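Local coordinates for translation initiation factor eIF-2B (Pyrococcus horikoshii, PDB 1VB5), which probably serves as a regulatory subunit of an archaeal initiation factor 2B that promotes exchange of GDP for GTP on initiation factor 2, at residues 71-74 with 79-82; 173-178 with 201-206. All blocks are in the same frame, centred on the assembly; numbering follows the deposited sequence.

Interaction 1. Residues 71-74 with 79-82; sequences FIPV and DILK
Ile72 and Leu81 meet on the buried side of this corner, where the chain leaves helix 63-71 and enters helix 78-106. The touch is methyl on methyl: Ile72 CG2 lies 3.6 Å from Leu81 CD1, and it is here that the two backbones come nearest, with the CA atoms of Ile72 and Leu81 6.6 Å apart. Leu81 gets there by setting CG anti to its own backbone N (chi1 174°), a torsion that carries the isopropyl end closer to the loop than its CB alone would bring it. At Ile72 the backbone abandons the helical path of 63-71, and its CG2 methyl faces Leu81.

The outer half is looser. Pro73 CG rests 3.9 Å from Ile80 CG2, and both residues are partly exposed. Although the CB of Ile80 faces the loop, the far end of its side chain turns off, leaving the short CG2 branch to meet the proline ring. No hydrogen bond joins the two segments, so packing alone does the work between them; Ile72 O is taken by Arg52, while Phe71 O is held by Arg84, whose guanidinium also makes a cation-pi contact with the Phe71 ring. On the inner side the corner packs against two more helices: Phe32 of helix 21-38 touches both Ile72 and Leu81, and helix 41-58 adds Ile48 against Ile72 and Leu44 against Leu81.

Interaction 2. Residues 173-178 with 201-206; sequences LFCREA and YLLALA
A disulfide cross-link sets this contact: Cys175 of helix 171-175 is bonded through SG to Cys207, one residue beyond the 201-206 segment on helix 200-209. Cys175 is accordingly the residue through which the first segment makes its contact. Its CB points at the opposite helix, and its sulfur lies over the turn formed by Leu203 and Ala206, which are three residues apart and so lie on the same side of helix 200-209. Cys175 SG stands 3.8 Å from Ala206 CB, an ordinary packing distance. Toward Leu203 it is much tighter, with SG modelled 3.1 Å from Leu203 CD2; that is short for a methyl against sulfur, and with the leucine's torsions also away from their usual values the exact place of this methyl is doubtful. The cysteine's CB-SG bond turns toward helix 200-209 with chi1 at -93°, well off the usual -60°.

All three touching residues are buried, and no hydrogen bond crosses between the segments. Within the first, Phe174 O accepts from both Glu177 N and Ala178 N. Ile212 packs on Cys175 from the loop after helix 200-209. Across the interface of the dimer, Leu173 packs on Phe251 of the second subunit, and Leu202 on Gly172 of that subunit. Helix 171-175 leads into strand 180-183 and helix 200-209 into its parallel neighbour 214-217, so the disulfide ties together two helices that feed adjacent strands of the Rossmann-like sheet.

Overall arrangement
The two contacts belong to different parts of the chain and lie on opposite sides of its centre, their own centres 43 Å apart and their nearest atoms about 29 Å apart. Interaction 1 is complete in sequence well before interaction 2 begins; it sits in the helical N-terminal region and packs a connection between consecutive helices. Interaction 2 lies in the later alpha/beta region, beside the central mostly parallel sheet, and shares no helix or strand with the first. Between its two segments interaction 1 is apolar packing, whereas interaction 2 sits beside a disulfide near the subunit interface. Long helix 78-106 runs from interaction 1 toward the sheet, whose strand 111-115 follows it.

Interaction 1. Residues 71-74 with 79-82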
ATOM      1  N   PHE B  71      24.534  24.667  -7.114  1.00 27.97           N
ATOM      2  CA  PHE B  71      24.387  26.039  -6.648  1.00 27.81           C
ATOM      3  C   PHE B  71      25.671  26.523  -5.977  1.00 29.28           C
ATOM      4  O   PHE B  71      26.047  27.689  -6.102  1.00 28.35           O
ATOM      5  CB  PHE B  71      23.229  26.142  -5.659  1.00 29.36           C
ATOM      6  CG  PHE B  71      22.831  27.554  -5.342  1.00 32.07           C
ATOM      7  CD1 PHE B  71      22.096  28.304  -6.256  1.00 33.60           C
ATOM      8  CD2 PHE B  71      23.209  28.144  -4.139  1.00 31.19           C
ATOM      9  CE1 PHE B  71      21.742  29.628  -5.975  1.00 38.48           C
ATOM     10  CE2 PHE B  71      22.860  29.466  -3.849  1.00 32.72           C
ATOM     11  CZ  PHE B  71      22.126  30.208  -4.768  1.00 30.82           C
ATOM     12  N   ILE B  72      26.334  25.624  -5.257  1.00 30.86           N
ATOM     13  CA  ILE B  72      27.578  25.962  -4.575  1.00 31.28           C
ATOM     14  C   ILE B  72      28.705  25.979  -5.600  1.00 29.75           C
ATOM     15  O   ILE B  72      29.019  24.962  -6.211  1.00 28.86           O
ATOM     16  CB  ILE B  72      27.900  24.948  -3.445  1.00 30.45           C
ATOM     17  CG1 ILE B  72      27.089  25.284  -2.189  1.00 27.70           C
ATOM     18  CG2 ILE B  72      29.380  25.013  -3.084  1.00 30.04           C
ATOM     19  CD1 ILE B  72      25.624  25.500  -2.421  1.00 37.16           C
ATOM     20  N   PRO B  73      29.328  27.148  -5.805  1.00 29.93           N
ATOM     21  CA  PRO B  73      30.421  27.287  -6.769  1.00 31.61           C
ATOM     22  C   PRO B  73      31.725  26.654  -6.318  1.00 32.47           C
ATOM     23  O   PRO B  73      32.005  26.571  -5.122  1.00 33.43           O
ATOM     24  CB  PRO B  73      30.552  28.797  -6.913  1.00 33.73           C
ATOM     25  CG  PRO B  73      30.272  29.266  -5.517  1.00 27.90           C
ATOM     26  CD  PRO B  73      29.051  28.436  -5.140  1.00 31.39           C
ATOM     27  N   VAL B  74      32.514  26.197  -7.284  1.00 30.75           N
ATOM     28  CA  VAL B  74      33.813  25.618  -6.987  1.00 32.49           C
ATOM     29  C   VAL B  74      34.719  26.846  -6.935  1.00 37.22           C
ATOM     30  O   VAL B  74      35.167  27.351  -7.967  1.00 38.43           O
ATOM     31  CB  VAL B  74      34.272  24.662  -8.106  1.00 33.01           C
ATOM     32  CG1 VAL B  74      35.677  24.157  -7.816  1.00 33.16           C
ATOM     33  CG2 VAL B  74      33.306  23.487  -8.213  1.00 32.55           C
ATOM     34  N   ASP B  79      34.307  33.291   1.975  1.00 34.38           N
ATOM     35  CA  ASP B  79      33.132  34.147   2.041  1.00 33.80           C
ATOM     36  C   ASP B  79      32.107  33.869   0.937  1.00 33.88           C
ATOM     37  O   ASP B  79      30.912  34.086   1.132  1.00 36.86           O
ATOM     38  CB  ASP B  79      33.564  35.616   1.997  1.00 37.31           C
ATOM     39  CG  ASP B  79      34.424  35.934   0.790  1.00 42.07           C
ATOM     40  OD1 ASP B  79      35.502  35.318   0.647  1.00 42.43           O
ATOM     41  OD2 ASP B  79      34.022  36.800  -0.018  1.00 48.96           O
ATOM     42  N   ILE B  80      32.564  33.400  -0.221  1.00 32.12           N
ATOM     43  CA  ILE B  80      31.636  33.102  -1.311  1.00 32.30           C
ATOM     44  C   ILE B  80      30.906  31.795  -0.995  1.00 33.40           C
ATOM     45  O   ILE B  80      29.679  31.721  -1.068  1.00 31.33           O
ATOM     46  CB  ILE B  80      32.366  32.956  -2.666  1.00 28.49           C
ATOM     47  CG1 ILE B  80      33.044  34.279  -3.050  1.00 34.53           C
ATOM     48  CG2 ILE B  80      31.372  32.544  -3.751  1.00 28.58           C
ATOM     49  CD1 ILE B  80      32.083  35.431  -3.320  1.00 25.74           C
ATOM     50  N   LEU B  81      31.673  30.769  -0.638  1.00 28.72           N
ATOM     51  CA  LEU B  81      31.107  29.472  -0.296  1.00 35.42           C
ATOM     52  C   LEU B  81      30.014  29.641   0.750  1.00 37.11           C
ATOM     53  O   LEU B  81      28.894  29.160   0.577  1.00 36.08           O
ATOM     54  CB  LEU B  81      32.199  28.545   0.243  1.00 34.28           C
ATOM     55  CG  LEU B  81      31.763  27.183   0.791  1.00 37.90           C
ATOM     56  CD1 LEU B  81      30.858  26.473  -0.205  1.00 33.56           C
ATOM     57  CD2 LEU B  81      32.996  26.347   1.088  1.00 32.78           C
ATOM     58  N   LYS B  82      30.348  30.334   1.835  1.00 36.93           N
ATOM     59  CA  LYS B  82      29.405  30.577   2.915  1.00 34.74           C
ATOM     60  C   LYS B  82      28.177  31.328   2.429  1.00 35.44           C
ATOM     61  O   LYS B  82      27.041  30.930   2.696  1.00 35.74           O
ATOM     62  CB  LYS B  82      30.071  31.383   4.036  1.00 41.25           C
ATOM     63  CG  LYS B  82      29.089  31.872   5.099  1.00 45.34           C
ATOM     64  CD  LYS B  82      29.777  32.658   6.208  1.00 51.59           C
ATOM     65  CE  LYS B  82      28.771  33.098   7.269  1.00 54.79           C
ATOM     66  NZ  LYS B  82      29.414  33.813   8.410  1.00 54.53           N
TER

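Interaction 2. Residues 173-178 with 201-206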
ATOM      1  N   LEU B 173      -9.359   2.437  -1.274  1.00 20.61           N
ATOM      2  CA  LEU B 173     -10.664   2.529  -0.633  1.00 21.88           C
ATOM      3  C   LEU B 173     -10.981   3.970  -0.257  1.00 20.59           C
ATOM      4  O   LEU B 173     -12.139   4.378  -0.255  1.00 18.70           O
ATOM      5  CB  LEU B 173     -10.703   1.675   0.633  1.00 27.87           C
ATOM      6  CG  LEU B 173     -10.771   0.163   0.441  1.00 32.77           C
ATOM      7  CD1 LEU B 173     -10.319  -0.524   1.723  1.00 24.23           C
ATOM      8  CD2 LEU B 173     -12.200  -0.242   0.052  1.00 25.30           C
ATOM      9  N   PHE B 174      -9.954   4.744   0.067  1.00 19.46           N
ATOM     10  CA  PHE B 174     -10.200   6.123   0.452  1.00 26.17           C
ATOM     11  C   PHE B 174     -10.079   7.248  -0.594  1.00 24.86           C
ATOM     12  O   PHE B 174     -10.563   8.341  -0.311  1.00 25.65           O
ATOM     13  CB  PHE B 174      -9.371   6.472   1.695  1.00 20.67           C
ATOM     14  CG  PHE B 174      -9.849   5.787   2.950  1.00 19.89           C
ATOM     15  CD1 PHE B 174      -9.460   4.483   3.244  1.00 21.62           C
ATOM     16  CD2 PHE B 174     -10.713   6.441   3.825  1.00 23.94           C
ATOM     17  CE1 PHE B 174      -9.925   3.835   4.394  1.00 21.13           C
ATOM     18  CE2 PHE B 174     -11.186   5.805   4.980  1.00 27.15           C
ATOM     19  CZ  PHE B 174     -10.790   4.498   5.264  1.00 24.81           C
ATOM     20  N   CYS B 175      -9.459   7.034  -1.768  1.00 28.81           N
ATOM     21  CA  CYS B 175      -9.411   8.141  -2.754  1.00 42.09           C
ATOM     22  C   CYS B 175     -10.898   8.465  -2.928  1.00 38.68           C
ATOM     23  O   CYS B 175     -11.289   9.630  -3.009  1.00 48.69           O
ATOM     24  CB  CYS B 175      -8.810   7.760  -4.152  1.00 34.90           C
ATOM     25  SG  CYS B 175      -7.009   7.999  -4.514  1.00 62.14           S
ATOM     26  N   ARG B 176     -11.713   7.411  -2.947  1.00 32.87           N
ATOM     27  CA  ARG B 176     -13.166   7.511  -3.086  1.00 37.05           C
ATOM     28  C   ARG B 176     -13.803   8.592  -2.211  1.00 40.05           C
ATOM     29  O   ARG B 176     -14.674   9.330  -2.668  1.00 44.55           O
ATOM     30  CB  ARG B 176     -13.810   6.158  -2.750  1.00 38.48           C
ATOM     31  CG  ARG B 176     -13.906   5.203  -3.934  1.00 50.35           C
ATOM     32  CD  ARG B 176     -14.009   3.740  -3.511  1.00 53.90           C
ATOM     33  NE  ARG B 176     -14.945   3.523  -2.412  1.00 56.47           N
ATOM     34  CZ  ARG B 176     -15.349   2.323  -1.999  1.00 59.53           C
ATOM     35  NH1 ARG B 176     -14.905   1.224  -2.596  1.00 58.29           N
ATOM     36  NH2 ARG B 176     -16.195   2.219  -0.983  1.00 64.35           N
ATOM     37  N   GLU B 177     -13.373   8.675  -0.957  1.00 30.31           N
ATOM     38  CA  GLU B 177     -13.913   9.652  -0.018  1.00 32.03           C
ATOM     39  C   GLU B 177     -13.283  11.034  -0.202  1.00 25.49           C
ATOM     40  O   GLU B 177     -13.888  12.049   0.129  1.00 24.73           O
ATOM     41  CB  GLU B 177     -13.666   9.180   1.419  1.00 34.94           C
ATOM     42  CG  GLU B 177     -13.994   7.714   1.662  1.00 50.50           C
ATOM     43  CD  GLU B 177     -15.483   7.417   1.600  1.00 64.18           C
ATOM     44  OE1 GLU B 177     -15.848   6.219   1.589  1.00 68.95           O
ATOM     45  OE2 GLU B 177     -16.289   8.377   1.573  1.00 68.94           O
ATOM     46  N   ALA B 178     -12.063  11.065  -0.723  1.00 21.20           N
ATOM     47  CA  ALA B 178     -11.348  12.321  -0.916  1.00 23.38           C
ATOM     48  C   ALA B 178     -11.944  13.155  -2.034  1.00 22.70           C
ATOM     49  O   ALA B 178     -12.624  12.627  -2.911  1.00 25.86           O
ATOM     50  CB  ALA B 178      -9.879  12.043  -1.212  1.00 23.76           C
ATOM     51  N   TYR B 201       2.459   6.270  -6.734  1.00 13.42           N
ATOM     52  CA  TYR B 201       1.972   5.847  -8.043  1.00 13.72           C
ATOM     53  C   TYR B 201       0.599   5.182  -7.890  1.00 14.93           C
ATOM     54  O   TYR B 201      -0.336   5.479  -8.639  1.00 14.74           O
ATOM     55  CB  TYR B 201       2.984   4.872  -8.663  1.00 18.74           C
ATOM     56  CG  TYR B 201       2.542   4.185  -9.942  1.00 20.58           C
ATOM     57  CD1 TYR B 201       2.171   4.922 -11.071  1.00 22.07           C
ATOM     58  CD2 TYR B 201       2.526   2.789 -10.031  1.00 18.82           C
ATOM     59  CE1 TYR B 201       1.799   4.284 -12.262  1.00 18.60           C
ATOM     60  CE2 TYR B 201       2.154   2.142 -11.214  1.00 18.91           C
ATOM     61  CZ  TYR B 201       1.795   2.891 -12.323  1.00 22.93           C
ATOM     62  OH  TYR B 201       1.451   2.252 -13.494  1.00 20.12           O
ATOM     63  N   LEU B 202       0.474   4.294  -6.908  1.00 13.67           N
ATOM     64  CA  LEU B 202      -0.796   3.601  -6.679  1.00 17.75           C
ATOM     65  C   LEU B 202      -1.878   4.598  -6.292  1.00 16.13           C
ATOM     66  O   LEU B 202      -3.028   4.473  -6.713  1.00 18.52           O
ATOM     67  CB  LEU B 202      -0.648   2.550  -5.573  1.00 10.66           C
ATOM     68  CG  LEU B 202       0.462   1.524  -5.804  1.00 14.77           C
ATOM     69  CD1 LEU B 202       0.538   0.557  -4.622  1.00  8.42           C
ATOM     70  CD2 LEU B 202       0.198   0.782  -7.104  1.00 12.64           C
ATOM     71  N   LEU B 203      -1.513   5.588  -5.487  1.00 17.78           N
ATOM     72  CA  LEU B 203      -2.481   6.597  -5.074  1.00 16.68           C
ATOM     73  C   LEU B 203      -2.928   7.326  -6.338  1.00 16.63           C
ATOM     74  O   LEU B 203      -4.115   7.592  -6.536  1.00 12.55           O
ATOM     75  CB  LEU B 203      -1.840   7.605  -4.110  1.00 17.16           C
ATOM     76  CG  LEU B 203      -2.715   8.345  -3.092  1.00 23.89           C
ATOM     77  CD1 LEU B 203      -2.050   9.651  -2.689  1.00 14.36           C
ATOM     78  CD2 LEU B 203      -4.074   8.612  -3.662  1.00 28.74           C
ATOM     79  N   ALA B 204      -1.958   7.640  -7.194  1.00 13.76           N
ATOM     80  CA  ALA B 204      -2.237   8.353  -8.437  1.00 14.00           C
ATOM     81  C   ALA B 204      -3.189   7.552  -9.322  1.00 13.87           C
ATOM     82  O   ALA B 204      -4.124   8.107  -9.897  1.00 14.40           O
ATOM     83  CB  ALA B 204      -0.930   8.643  -9.184  1.00 10.56           C
ATOM     84  N   LEU B 205      -2.961   6.247  -9.426  1.00 14.02           N
ATOM     85  CA  LEU B 205      -3.824   5.411 -10.259  1.00 12.26           C
ATOM     86  C   LEU B 205      -5.249   5.360  -9.730  1.00  8.71           C
ATOM     87  O   LEU B 205      -6.201   5.508 -10.490  1.00 13.85           O
ATOM     88  CB  LEU B 205      -3.265   3.983 -10.356  1.00 14.29           C
ATOM     89  CG  LEU B 205      -1.928   3.814 -11.091  1.00 17.31           C
ATOM     90  CD1 LEU B 205      -1.472   2.353 -11.012  1.00 19.63           C
ATOM     91  CD2 LEU B 205      -2.083   4.247 -12.542  1.00 14.95           C
ATOM     92  N   ALA B 206      -5.397   5.163  -8.423  1.00 11.99           N
ATOM     93  CA  ALA B 206      -6.725   5.071  -7.817  1.00 11.62           C
ATOM     94  C   ALA B 206      -7.513   6.368  -7.921  1.00 16.23           C
ATOM     95  O   ALA B 206      -8.716   6.369  -8.196  1.00 16.49           O
ATOM     96  CB  ALA B 206      -6.599   4.667  -6.347  1.00 13.99           C
TER